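Local coordinates for fatty-acid-binding protein 1 (Arabidopsis thaliana, PDB 4DOO) that binds fatty acids, preferring saturated ones, through a domain of the chalcone isomerase fold in the chloroplast, at residues L29-L34 with N39-A44; A49-V54 with A200-D205; F76-M81 with L173-L178; I182-E185 with A191-D194. All coordinates share one frame; numbering follows the deposited sequence.

Interaction 1: L29-L34 with N39-A44. With K (potassium ion), chain E; DAO (lauric acid), chain C; DAO (lauric acid), chain D.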
loop_
_atom_site.group_PDB
_atom_site.type_symbol
_atom_site.label_atom_id
_atom_site.label_comp_id
_atom_site.label_asym_id
_atom_site.label_seq_id
_atom_site.Cartn_x
_atom_site.Cartn_y
_atom_site.Cartn_z
ATOM N N LEU A 29 0.004 10.473 -2.711
ATOM C CA LEU A 29 1.408 10.847 -2.831
ATOM C C LEU A 29 2.124 10.642 -1.504
ATOM O O LEU A 29 1.582 10.953 -0.440
ATOM C CB LEU A 29 1.540 12.321 -3.236
ATOM C CG LEU A 29 1.000 12.785 -4.589
ATOM C CD1 LEU A 29 1.294 14.274 -4.754
ATOM C CD2 LEU A 29 1.650 11.988 -5.715
ATOM N N ARG A 30 3.337 10.105 -1.577
ATOM C CA ARG A 30 4.166 9.882 -0.402
ATOM C C ARG A 30 5.172 11.016 -0.470
ATOM O O ARG A 30 5.974 11.089 -1.406
ATOM C CB ARG A 30 4.877 8.528 -0.498
ATOM C CG ARG A 30 5.561 8.032 0.778
ATOM C CD ARG A 30 6.937 8.641 1.019
ATOM N NE ARG A 30 7.687 7.842 1.990
ATOM C CZ ARG A 30 8.380 8.344 3.006
ATOM N NH1 ARG A 30 8.431 9.656 3.196
ATOM N NH2 ARG A 30 9.020 7.530 3.837
ATOM N N LYS A 31 5.112 11.910 0.508
ATOM C CA LYS A 31 6.011 13.055 0.541
ATOM C C LYS A 31 7.070 12.937 1.623
ATOM O O LYS A 31 7.010 12.062 2.486
ATOM C CB LYS A 31 5.209 14.338 0.777
ATOM C CG LYS A 31 4.160 14.624 -0.281
ATOM C CD LYS A 31 3.247 15.766 0.137
ATOM C CE LYS A 31 2.142 15.983 -0.890
ATOM N NZ LYS A 31 1.228 17.093 -0.502
ATOM N N LYS A 32 8.047 13.833 1.550
ATOM C CA LYS A 32 9.121 13.911 2.523
ATOM C C LYS A 32 9.140 15.363 2.984
ATOM O O LYS A 32 9.351 16.276 2.179
ATOM C CB LYS A 32 10.462 13.551 1.880
ATOM C CG LYS A 32 11.675 13.852 2.750
ATOM C CD LYS A 32 11.654 13.080 4.058
ATOM C CE LYS A 32 12.919 13.350 4.863
ATOM N NZ LYS A 32 12.932 12.613 6.158
ATOM N N SER A 33 8.891 15.581 4.270
ATOM C CA SER A 33 8.886 16.934 4.804
ATOM C C SER A 33 10.309 17.375 5.101
ATOM O O SER A 33 11.022 16.732 5.873
ATOM C CB SER A 33 8.050 17.007 6.085
ATOM O OG SER A 33 7.939 18.347 6.540
ATOM N N LEU A 34 10.730 18.459 4.464
ATOM C CA LEU A 34 12.064 18.985 4.694
ATOM C C LEU A 34 11.939 20.156 5.666
ATOM O O LEU A 34 10.876 20.374 6.245
ATOM C CB LEU A 34 12.696 19.430 3.373
ATOM C CG LEU A 34 12.963 18.285 2.387
ATOM C CD1 LEU A 34 13.611 18.824 1.119
ATOM C CD2 LEU A 34 13.865 17.250 3.045
ATOM N N ASN A 39 9.199 20.830 0.903
ATOM C CA ASN A 39 8.629 19.492 0.854
ATOM C C ASN A 39 8.963 18.882 -0.497
ATOM O O ASN A 39 9.158 19.597 -1.481
ATOM C CB ASN A 39 7.111 19.543 1.034
ATOM C CG ASN A 39 6.703 19.944 2.439
ATOM O OD1 ASN A 39 6.985 19.235 3.408
ATOM N ND2 ASN A 39 6.036 21.085 2.557
ATOM N N ILE A 40 9.026 17.558 -0.540
ATOM C CA ILE A 40 9.333 16.852 -1.770
ATOM C C ILE A 40 8.336 15.726 -2.003
ATOM O O ILE A 40 7.984 15.015 -1.067
ATOM C CB ILE A 40 10.745 16.230 -1.708
ATOM C CG1 ILE A 40 11.803 17.334 -1.659
ATOM C CG2 ILE A 40 10.965 15.317 -2.905
ATOM C CD1 ILE A 40 11.798 18.250 -2.868
ATOM N N ASP A 41 7.868 15.585 -3.242
ATOM C CA ASP A 41 6.957 14.500 -3.592
ATOM C C ASP A 41 7.894 13.364 -3.975
ATOM O O ASP A 41 8.612 13.468 -4.971
ATOM C CB ASP A 41 6.088 14.862 -4.801
ATOM C CG ASP A 41 5.247 16.106 -4.572
ATOM O OD1 ASP A 41 4.631 16.218 -3.493
ATOM O OD2 ASP A 41 5.195 16.965 -5.477
ATOM N N VAL A 42 7.896 12.289 -3.194
ATOM C CA VAL A 42 8.795 11.169 -3.461
ATOM C C VAL A 42 8.249 10.210 -4.506
ATOM O O VAL A 42 8.942 9.875 -5.468
ATOM C CB VAL A 42 9.111 10.399 -2.172
ATOM C CG1 VAL A 42 10.167 9.325 -2.446
ATOM C CG2 VAL A 42 9.623 11.373 -1.110
ATOM N N TYR A 43 7.013 9.759 -4.314
ATOM C CA TYR A 43 6.384 8.864 -5.273
ATOM C C TYR A 43 4.867 8.909 -5.167
ATOM O O TYR A 43 4.318 9.327 -4.148
ATOM C CB TYR A 43 6.874 7.414 -5.095
ATOM C CG TYR A 43 6.568 6.746 -3.757
ATOM C CD1 TYR A 43 7.540 6.663 -2.759
ATOM C CD2 TYR A 43 5.325 6.157 -3.513
ATOM C CE1 TYR A 43 7.284 6.000 -1.553
ATOM C CE2 TYR A 43 5.057 5.500 -2.318
ATOM C CZ TYR A 43 6.042 5.419 -1.342
ATOM O OH TYR A 43 5.798 4.731 -0.176
ATOM N N ALA A 44 4.199 8.514 -6.246
ATOM C CA ALA A 44 2.747 8.459 -6.272
ATOM C C ALA A 44 2.422 6.989 -6.070
ATOM O O ALA A 44 3.204 6.122 -6.466
ATOM C CB ALA A 44 2.217 8.921 -7.616
HETATM K K K E . 8.298 20.912 5.526
HETATM O O1 DAO C . 8.906 4.746 3.383
HETATM O O2 DAO C . 7.609 5.142 1.645
HETATM C C1 DAO C . 8.097 4.368 2.502
HETATM C C2 DAO C . 7.703 2.908 2.462
HETATM C C3 DAO C . 8.287 2.250 1.223
HETATM C C4 DAO C . 8.070 0.730 1.249
HETATM C C5 DAO C . 8.379 0.108 -0.114
HETATM C C6 DAO C . 9.878 -0.111 -0.302
HETATM C C7 DAO C . 10.258 -0.112 -1.773
HETATM C C8 DAO C . 11.750 0.138 -1.926
HETATM C C9 DAO C . 12.135 0.304 -3.386
HETATM C C10 DAO C . 13.645 0.470 -3.521
HETATM C C11 DAO C . 14.127 -0.057 -4.868
HETATM C C12 DAO C . 15.580 0.303 -5.094
HETATM O O1 DAO D . 16.542 15.645 0.625
HETATM O O2 DAO D . 16.911 14.452 -1.188
HETATM C C1 DAO D . 16.236 14.725 -0.168
HETATM C C2 DAO D . 14.995 13.909 0.119
HETATM C C3 DAO D . 15.374 12.607 0.817
HETATM C C4 DAO D . 14.617 11.426 0.221
HETATM C C5 DAO D . 13.583 10.887 1.205
HETATM C C6 DAO D . 13.649 9.369 1.286
HETATM C C7 DAO D . 12.293 8.740 0.982
HETATM C C8 DAO D . 12.468 7.376 0.329
HETATM C C9 DAO D . 11.227 6.507 0.503
HETATM C C10 DAO D . 10.762 5.959 -0.846
HETATM C C11 DAO D . 10.906 4.445 -0.911
HETATM C C12 DAO D . 10.654 3.938 -2.317
HETATM O O HOH W 1 5.577 22.394 5.074
#
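L29 and A44 pair where strands 22-33 and 39-50 run as an antiparallel beta hairpin of the chalcone isomerase-like sheet, L29 CD2 resting 3.7 Å from A44 CB. At R30 the pairing slips by one residue in a classic beta bulge, V42 and Y43 both facing R30: V42 N donates to R30 O, and the bond there from Y43 N is weak. R30 CB sits over the ring face of Y43, 3.5 Å from its centroid; with CG anti to the backbone N (chi1 -168°) and a bend at chi2, the guanidinium comes to the carboxyl group of one lauric acid. R30 NE reaches O2 at 2.7 Å and NH2 reaches O1 at 2.8 Å, both bonds almost straight, while Y43 OH donates to the same O2. S110 bonds the same lauric acid, and Y181 bonds Y43 OH. R30 NH1 turns back to K31 O. K31 runs alongside D41, whose carboxylate forms a salt bridge with K9. K32 pairs with I40 through two backbone bonds, and its CG touches C5 of the second lauric acid at 3.8 Å. S33 OG and L34 O bind potassium with the carbonyls of G36 and K38, and N39 OD1 joins them 3.0 Å from the ion.

Interaction 2: A49-V54 with A200-D205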
loop_
_atom_site.group_PDB
_atom_site.type_symbol
_atom_site.label_atom_id
_atom_site.label_comp_id
_atom_site.label_asym_id
_atom_site.label_seq_id
_atom_site.Cartn_x
_atom_site.Cartn_y
_atom_site.Cartn_z
ATOM N N ALA A 49 -7.511 -3.476 -4.532
ATOM C CA ALA A 49 -8.049 -4.555 -3.705
ATOM C C ALA A 49 -8.897 -5.491 -4.571
ATOM O O ALA A 49 -9.628 -5.041 -5.449
ATOM C CB ALA A 49 -8.891 -3.981 -2.570
ATOM N N ASP A 50 -8.787 -6.792 -4.322
ATOM C CA ASP A 50 -9.549 -7.786 -5.071
ATOM C C ASP A 50 -11.029 -7.647 -4.730
ATOM O O ASP A 50 -11.418 -7.704 -3.563
ATOM C CB ASP A 50 -9.056 -9.196 -4.727
ATOM C CG ASP A 50 -9.839 -10.276 -5.446
ATOM O OD1 ASP A 50 -10.959 -10.608 -5.002
ATOM O OD2 ASP A 50 -9.338 -10.787 -6.468
ATOM N N CYS A 51 -11.848 -7.464 -5.760
ATOM C CA CYS A 51 -13.286 -7.281 -5.594
ATOM C C CYS A 51 -13.992 -8.392 -4.841
ATOM O O CYS A 51 -14.760 -8.127 -3.916
ATOM C CB CYS A 51 -13.951 -7.115 -6.961
ATOM S SG CYS A 51 -13.454 -5.620 -7.812
ATOM N N ASP A 52 -13.749 -9.636 -5.243
ATOM C CA ASP A 52 -14.406 -10.763 -4.587
ATOM C C ASP A 52 -14.047 -10.864 -3.108
ATOM O O ASP A 52 -14.906 -11.150 -2.278
ATOM C CB ASP A 52 -14.056 -12.078 -5.288
ATOM C CG ASP A 52 -14.568 -12.133 -6.718
ATOM O OD1 ASP A 52 -15.725 -11.731 -6.961
ATOM O OD2 ASP A 52 -13.812 -12.594 -7.600
ATOM N N ASP A 53 -12.777 -10.642 -2.786
ATOM C CA ASP A 53 -12.313 -10.714 -1.403
ATOM C C ASP A 53 -12.995 -9.655 -0.545
ATOM O O ASP A 53 -13.379 -9.920 0.600
ATOM C CB ASP A 53 -10.794 -10.529 -1.345
ATOM C CG ASP A 53 -10.034 -11.717 -1.913
ATOM O OD1 ASP A 53 -8.812 -11.589 -2.128
ATOM O OD2 ASP A 53 -10.651 -12.782 -2.136
ATOM N N VAL A 54 -13.139 -8.450 -1.091
ATOM C CA VAL A 54 -13.797 -7.375 -0.357
ATOM C C VAL A 54 -15.276 -7.703 -0.174
ATOM O O VAL A 54 -15.830 -7.522 0.910
ATOM C CB VAL A 54 -13.657 -6.024 -1.092
ATOM C CG1 VAL A 54 -14.492 -4.959 -0.400
ATOM C CG2 VAL A 54 -12.199 -5.604 -1.116
ATOM N N ALA A 200 -15.972 0.436 0.584
ATOM C CA ALA A 200 -17.310 0.286 1.146
ATOM C C ALA A 200 -18.352 0.155 0.038
ATOM O O ALA A 200 -19.364 -0.529 0.201
ATOM C CB ALA A 200 -17.643 1.483 2.033
ATOM N N SER A 201 -18.095 0.806 -1.092
ATOM C CA SER A 201 -19.014 0.777 -2.227
ATOM C C SER A 201 -18.812 -0.438 -3.126
ATOM O O SER A 201 -19.751 -0.915 -3.759
ATOM C CB SER A 201 -18.840 2.040 -3.082
ATOM O OG SER A 201 -19.047 3.218 -2.326
ATOM N N LEU A 202 -17.577 -0.928 -3.176
ATOM C CA LEU A 202 -17.202 -2.051 -4.031
ATOM C C LEU A 202 -18.091 -3.288 -3.946
ATOM O O LEU A 202 -18.293 -3.976 -4.945
ATOM C CB LEU A 202 -15.742 -2.434 -3.755
ATOM C CG LEU A 202 -15.057 -3.385 -4.737
ATOM C CD1 LEU A 202 -15.173 -2.840 -6.158
ATOM C CD2 LEU A 202 -13.597 -3.547 -4.340
ATOM N N ALA A 203 -18.635 -3.570 -2.770
ATOM C CA ALA A 203 -19.487 -4.743 -2.610
ATOM C C ALA A 203 -20.841 -4.611 -3.302
ATOM O O ALA A 203 -21.549 -5.604 -3.473
ATOM C CB ALA A 203 -19.693 -5.045 -1.129
ATOM N N PHE A 204 -21.197 -3.395 -3.709
ATOM C CA PHE A 204 -22.484 -3.163 -4.361
ATOM C C PHE A 204 -22.425 -2.926 -5.870
ATOM O O PHE A 204 -23.400 -2.470 -6.468
ATOM C CB PHE A 204 -23.197 -1.987 -3.686
ATOM C CG PHE A 204 -23.360 -2.158 -2.204
ATOM C CD1 PHE A 204 -22.466 -1.566 -1.315
ATOM C CD2 PHE A 204 -24.382 -2.953 -1.693
ATOM C CE1 PHE A 204 -22.589 -1.765 0.059
ATOM C CE2 PHE A 204 -24.512 -3.158 -0.323
ATOM C CZ PHE A 204 -23.612 -2.563 0.556
ATOM N N ASP A 205 -21.296 -3.246 -6.492
ATOM C CA ASP A 205 -21.157 -3.045 -7.933
ATOM C C ASP A 205 -21.740 -4.194 -8.752
ATOM O O ASP A 205 -21.950 -5.277 -8.166
ATOM C CB ASP A 205 -19.683 -2.847 -8.296
ATOM C CG ASP A 205 -19.089 -1.609 -7.654
ATOM O OD1 ASP A 205 -19.650 -0.511 -7.847
ATOM O OD2 ASP A 205 -18.060 -1.733 -6.956
#
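L202 meets C51 and V54 with no ring or carboxylate between them; the planar group from across the contact that comes near it is the peptide of A49, whose O lies 4.4 Å from L202 CD2. The carboxylate of D50 is turned the other way, and its OD1 uses the anti lone pair to accept from D53 N at 2.9 Å. Across the contact the touching is done by the two methyls of L202. CD1 lies 3.7 Å from C51 SG, and CD2 is 4.1 Å from V54 CG2, the side chains of V54 and L202 crossing at about a right angle. CG anti to the backbone N (chi1 -167°) carries the two methyls of L202 to C51 and V54. The receiving site is a strand-to-helix junction: strand 39-50 ends at D50, which occupies the N-cap of helix 51-61, and C51 and V54 lie on that helix's first turn. Trimming L202 to an alanine would probably open a gap beside C51 SG and V54 CG2, leaving C51 and V54 without this apolar neighbour. L202 also touches L25 of strand 22-33, and D53 forms a salt bridge with K86. From L202 the chain turns in a type I beta turn to D205.

Interaction 3: F76-M81 with L173-L178; sequences FMDDLM and LCRSIL
M81 and R175 cross at about a right angle between helices 76-82 and 171-182, whose segment axes pass 11.4 Å apart at 136°. R175 CG is anti to the backbone N (chi1 -167°) and the chain bends at chi2, reaching across to the other helix. M81 CB then lies over one face of the guanidinium, offset toward its rim. The thioether bends at chi3 and carries its methyl back along the arginine: M81 CE is 3.2 Å from R175 NH1 and 3.0 Å from R175 O, and the same methyl meets L178 CB at 3.7 Å. At the edge of the guanidinium stands D78 OD1, the carboxylate and guanidinium planes 64° apart. The two form a salt bridge through R175 NH2, but OD1 and NH2 are modelled too close together for the exact geometry to be trusted. A water also joins the pair, donating to D78 OD2 at 2.6 Å and accepting from R175 NH2 at 2.9 Å. Elsewhere R175 makes a cation-pi contact with F118 of helix 100-118. The arginine thus ties the two helices together in two ways: its charge is probably balanced by D78 on the exposed side, while its aliphatic part and guanidinium face pack on the buried M81.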
loop_
_atom_site.group_PDB
_atom_site.type_symbol
_atom_site.label_atom_id
_atom_site.label_comp_id
_atom_site.label_asym_id
_atom_site.label_seq_id
_atom_site.Cartn_x
_atom_site.Cartn_y
_atom_site.Cartn_z
ATOM N N PHE A 76 -14.272 -0.815 10.440
ATOM C CA PHE A 76 -14.107 -1.157 9.024
ATOM C C PHE A 76 -12.668 -1.190 8.533
ATOM O O PHE A 76 -12.237 -2.177 7.937
ATOM C CB PHE A 76 -14.932 -0.202 8.153
ATOM C CG PHE A 76 -14.962 -0.577 6.692
ATOM C CD1 PHE A 76 -15.310 -1.865 6.294
ATOM C CD2 PHE A 76 -14.682 0.369 5.711
ATOM C CE1 PHE A 76 -15.381 -2.205 4.941
ATOM C CE2 PHE A 76 -14.750 0.042 4.357
ATOM C CZ PHE A 76 -15.100 -1.244 3.972
ATOM N N MET A 77 -11.929 -0.115 8.785
ATOM C CA MET A 77 -10.544 -0.034 8.343
ATOM C C MET A 77 -9.700 -1.212 8.834
ATOM O O MET A 77 -9.016 -1.860 8.042
ATOM C CB MET A 77 -9.931 1.294 8.801
ATOM C CG MET A 77 -8.467 1.476 8.413
ATOM S SD MET A 77 -7.872 3.150 8.729
ATOM C CE MET A 77 -7.683 3.131 10.497
ATOM N N ASP A 78 -9.753 -1.505 10.129
ATOM C CA ASP A 78 -8.964 -2.614 10.667
ATOM C C ASP A 78 -9.468 -3.968 10.165
ATOM O O ASP A 78 -8.681 -4.898 9.978
ATOM C CB ASP A 78 -8.978 -2.609 12.197
ATOM C CG ASP A 78 -7.871 -3.463 12.787
ATOM O OD1 ASP A 78 -6.717 -2.988 12.818
ATOM O OD2 ASP A 78 -8.143 -4.607 13.203
ATOM N N ASP A 79 -10.774 -4.091 9.953
ATOM C CA ASP A 79 -11.319 -5.357 9.465
ATOM C C ASP A 79 -10.786 -5.651 8.061
ATOM O O ASP A 79 -10.451 -6.799 7.746
ATOM C CB ASP A 79 -12.855 -5.341 9.445
ATOM C CG ASP A 79 -13.471 -5.501 10.832
ATOM O OD1 ASP A 79 -12.832 -6.112 11.716
ATOM O OD2 ASP A 79 -14.609 -5.030 11.034
ATOM N N LEU A 80 -10.708 -4.617 7.224
ATOM C CA LEU A 80 -10.199 -4.768 5.861
ATOM C C LEU A 80 -8.735 -5.188 5.855
ATOM O O LEU A 80 -8.357 -6.131 5.160
ATOM C CB LEU A 80 -10.323 -3.458 5.076
ATOM C CG LEU A 80 -11.680 -3.059 4.501
ATOM C CD1 LEU A 80 -11.567 -1.667 3.880
ATOM C CD2 LEU A 80 -12.124 -4.083 3.454
ATOM N N MET A 81 -7.917 -4.478 6.626
ATOM C CA MET A 81 -6.489 -4.760 6.698
ATOM C C MET A 81 -6.148 -6.142 7.240
ATOM O O MET A 81 -5.177 -6.753 6.806
ATOM C CB MET A 81 -5.770 -3.704 7.546
ATOM C CG MET A 81 -5.336 -2.462 6.783
ATOM S SD MET A 81 -4.173 -1.410 7.703
ATOM C CE MET A 81 -2.720 -2.465 7.729
ATOM N N LEU A 173 4.447 -8.533 8.459
ATOM C CA LEU A 173 5.010 -7.650 7.441
ATOM C C LEU A 173 3.920 -7.080 6.532
ATOM O O LEU A 173 3.915 -5.886 6.238
ATOM C CB LEU A 173 6.046 -8.396 6.596
ATOM C CG LEU A 173 6.787 -7.549 5.555
ATOM C CD1 LEU A 173 7.502 -6.390 6.237
ATOM C CD2 LEU A 173 7.787 -8.423 4.812
ATOM N N CYS A 174 2.997 -7.931 6.090
ATOM C CA CYS A 174 1.916 -7.467 5.222
ATOM C C CYS A 174 1.123 -6.365 5.902
ATOM O O CYS A 174 0.867 -5.314 5.315
ATOM C CB CYS A 174 0.974 -8.617 4.863
ATOM S SG CYS A 174 1.640 -9.764 3.654
ATOM N N ARG A 175 0.743 -6.614 7.150
ATOM C CA ARG A 175 -0.027 -5.660 7.938
ATOM C C ARG A 175 0.722 -4.343 8.111
ATOM O O ARG A 175 0.151 -3.262 7.945
ATOM C CB ARG A 175 -0.315 -6.260 9.313
ATOM C CG ARG A 175 -1.349 -5.523 10.120
ATOM C CD ARG A 175 -2.715 -5.650 9.478
ATOM N NE ARG A 175 -3.775 -5.366 10.435
ATOM C CZ ARG A 175 -3.921 -4.209 11.070
ATOM N NH1 ARG A 175 -3.078 -3.208 10.853
ATOM N NH2 ARG A 175 -4.908 -4.060 11.935
ATOM N N SER A 176 2.003 -4.437 8.454
ATOM C CA SER A 176 2.828 -3.253 8.671
ATOM C C SER A 176 2.941 -2.367 7.436
ATOM O O SER A 176 2.739 -1.154 7.511
ATOM C CB SER A 176 4.226 -3.669 9.135
ATOM O OG SER A 176 4.165 -4.379 10.360
ATOM N N ILE A 177 3.267 -2.971 6.300
ATOM C CA ILE A 177 3.406 -2.208 5.066
ATOM C C ILE A 177 2.087 -1.549 4.667
ATOM O O ILE A 177 2.046 -0.350 4.400
ATOM C CB ILE A 177 3.930 -3.104 3.924
ATOM C CG1 ILE A 177 5.373 -3.519 4.232
ATOM C CG2 ILE A 177 3.884 -2.357 2.599
ATOM C CD1 ILE A 177 5.970 -4.481 3.236
ATOM N N LEU A 178 1.010 -2.328 4.639
ATOM C CA LEU A 178 -0.299 -1.789 4.282
ATOM C C LEU A 178 -0.735 -0.672 5.219
ATOM O O LEU A 178 -1.416 0.257 4.801
ATOM C CB LEU A 178 -1.361 -2.887 4.300
ATOM C CG LEU A 178 -1.383 -3.868 3.131
ATOM C CD1 LEU A 178 -2.448 -4.929 3.381
ATOM C CD2 LEU A 178 -1.672 -3.114 1.837
HETATM O O HOH W 2 -6.080 -6.076 13.678
#

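Interaction 4: I182-E185 with A191-D194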
loop_
_atom_site.group_PDB
_atom_site.type_symbol
_atom_site.label_atom_id
_atom_site.label_comp_id
_atom_site.label_asym_id
_atom_site.label_seq_id
_atom_site.Cartn_x
_atom_site.Cartn_y
_atom_site.Cartn_z
ATOM N N ILE A 182 -2.976 2.680 4.301
ATOM C CA ILE A 182 -4.394 2.680 4.662
ATOM C C ILE A 182 -4.680 2.621 6.166
ATOM O O ILE A 182 -5.807 2.344 6.581
ATOM C CB ILE A 182 -5.108 1.494 3.946
ATOM C CG1 ILE A 182 -4.896 1.615 2.437
ATOM C CG2 ILE A 182 -6.608 1.497 4.233
ATOM C CD1 ILE A 182 -5.418 2.914 1.849
ATOM N N GLY A 183 -3.671 2.910 6.981
ATOM C CA GLY A 183 -3.849 2.869 8.422
ATOM C C GLY A 183 -4.239 4.187 9.069
ATOM O O GLY A 183 -4.586 5.155 8.389
ATOM N N GLU A 184 -4.168 4.223 10.396
ATOM C CA GLU A 184 -4.528 5.408 11.168
ATOM C C GLU A 184 -3.693 6.648 10.851
ATOM O O GLU A 184 -4.205 7.771 10.858
ATOM C CB GLU A 184 -4.425 5.094 12.663
ATOM C CG GLU A 184 -4.888 6.218 13.572
ATOM C CD GLU A 184 -6.305 6.661 13.267
ATOM O OE1 GLU A 184 -7.184 5.783 13.118
ATOM O OE2 GLU A 184 -6.538 7.887 13.182
ATOM N N GLU A 185 -2.407 6.446 10.587
ATOM C CA GLU A 185 -1.504 7.548 10.274
ATOM C C GLU A 185 -0.834 7.262 8.924
ATOM O O GLU A 185 0.343 6.913 8.861
ATOM C CB GLU A 185 -0.463 7.672 11.387
ATOM C CG GLU A 185 -1.084 7.967 12.748
ATOM C CD GLU A 185 -0.151 7.677 13.911
ATOM O OE1 GLU A 185 0.242 6.503 14.086
ATOM O OE2 GLU A 185 0.182 8.625 14.654
ATOM N N ALA A 191 -5.998 9.862 0.229
ATOM C CA ALA A 191 -5.963 8.574 -0.449
ATOM C C ALA A 191 -6.627 7.502 0.404
ATOM O O ALA A 191 -7.304 6.622 -0.119
ATOM C CB ALA A 191 -4.519 8.172 -0.761
ATOM N N ARG A 192 -6.428 7.571 1.715
ATOM C CA ARG A 192 -7.025 6.585 2.608
ATOM C C ARG A 192 -8.540 6.729 2.627
ATOM O O ARG A 192 -9.264 5.734 2.606
ATOM C CB ARG A 192 -6.495 6.739 4.035
ATOM C CG ARG A 192 -7.095 5.713 4.993
ATOM C CD ARG A 192 -6.818 6.063 6.439
ATOM N NE ARG A 192 -7.500 7.288 6.849
ATOM C CZ ARG A 192 -7.280 7.901 8.005
ATOM N NH1 ARG A 192 -6.394 7.399 8.856
ATOM N NH2 ARG A 192 -7.944 9.008 8.312
ATOM N N GLU A 193 -9.018 7.969 2.674
ATOM C CA GLU A 193 -10.451 8.216 2.704
ATOM C C GLU A 193 -11.118 7.703 1.433
ATOM O O GLU A 193 -12.189 7.095 1.489
ATOM C CB GLU A 193 -10.724 9.708 2.903
ATOM C CG GLU A 193 -10.215 10.224 4.247
ATOM C CD GLU A 193 -10.836 9.486 5.427
ATOM O OE1 GLU A 193 -12.054 9.658 5.666
ATOM O OE2 GLU A 193 -10.115 8.724 6.109
ATOM N N ASP A 194 -10.483 7.943 0.290
ATOM C CA ASP A 194 -11.019 7.471 -0.979
ATOM C C ASP A 194 -11.020 5.949 -0.985
ATOM O O ASP A 194 -11.961 5.329 -1.465
ATOM C CB ASP A 194 -10.178 7.984 -2.155
ATOM C CG ASP A 194 -10.389 9.462 -2.424
ATOM O OD1 ASP A 194 -9.640 10.036 -3.248
ATOM O OD2 ASP A 194 -11.312 10.047 -1.813
HETATM O O HOH W 3 -6.903 10.177 11.111
#
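R192 forms hydrogen bonds to two consecutive backbone carbonyls of the loop 182-185. R192 NH1 donates to G183 O at 2.9 Å, close to straight and near the guanidinium plane, the donor tilted 21° from the carbonyl plane. The same nitrogen makes a weak second bond to E184 O at 3.0 Å. The other edge of the guanidinium is engaged in a salt bridge along its own helix: R192 NE and NH2 come side-on to a single oxygen, E193 OE2, each at 3.1 Å. The other oxygen of that carboxylate, E193 OE1, belongs to a salt bridge with R71. A water links R192 NH2 to E184 OE2, so the glutamate, too distant for a direct ion pair, is joined through solvent. Van der Waals contact is looser. I182 CD1 comes within 4.1 Å of R192 CA, while R192 CG and CD run past the I182 carbonyl, and M77 of helix 76-82 touches the arginine as well. The R192 side chain bends at chi3 (66°), which turns the guanidinium toward the loop. With a leucine in place of R192, which has no N-H to offer, the loop carbonyls of G183 and E184 would probably be less firmly held and E193 OE2 left without its charged mate. The arrangement is that of the connection between two successive helices of the chalcone isomerase-like fold, an arginine of helix 189-202 holding the loop that follows helix 171-182.

From the N terminus, interaction 1 closes first, joining neighbouring strands 22-33 and 39-50 across the short turn between them. Interaction 2 opens at the far end of strand 39-50 and closes only at the C terminus, bringing the end of helix 189-202 to the start of helix 51-61. Interactions 3 and 4 are both nested within that long loop and follow one another in series: interaction 3 joins helix 76-82 to helix 171-182, and interaction 4 closes the short connection from helix 171-182 to helix 189-202. None of the loops cross. M77 SD lies against the I182 carbonyl, linking interactions 3 and 4, while F76 reaches A200, linking interactions 2 and 3.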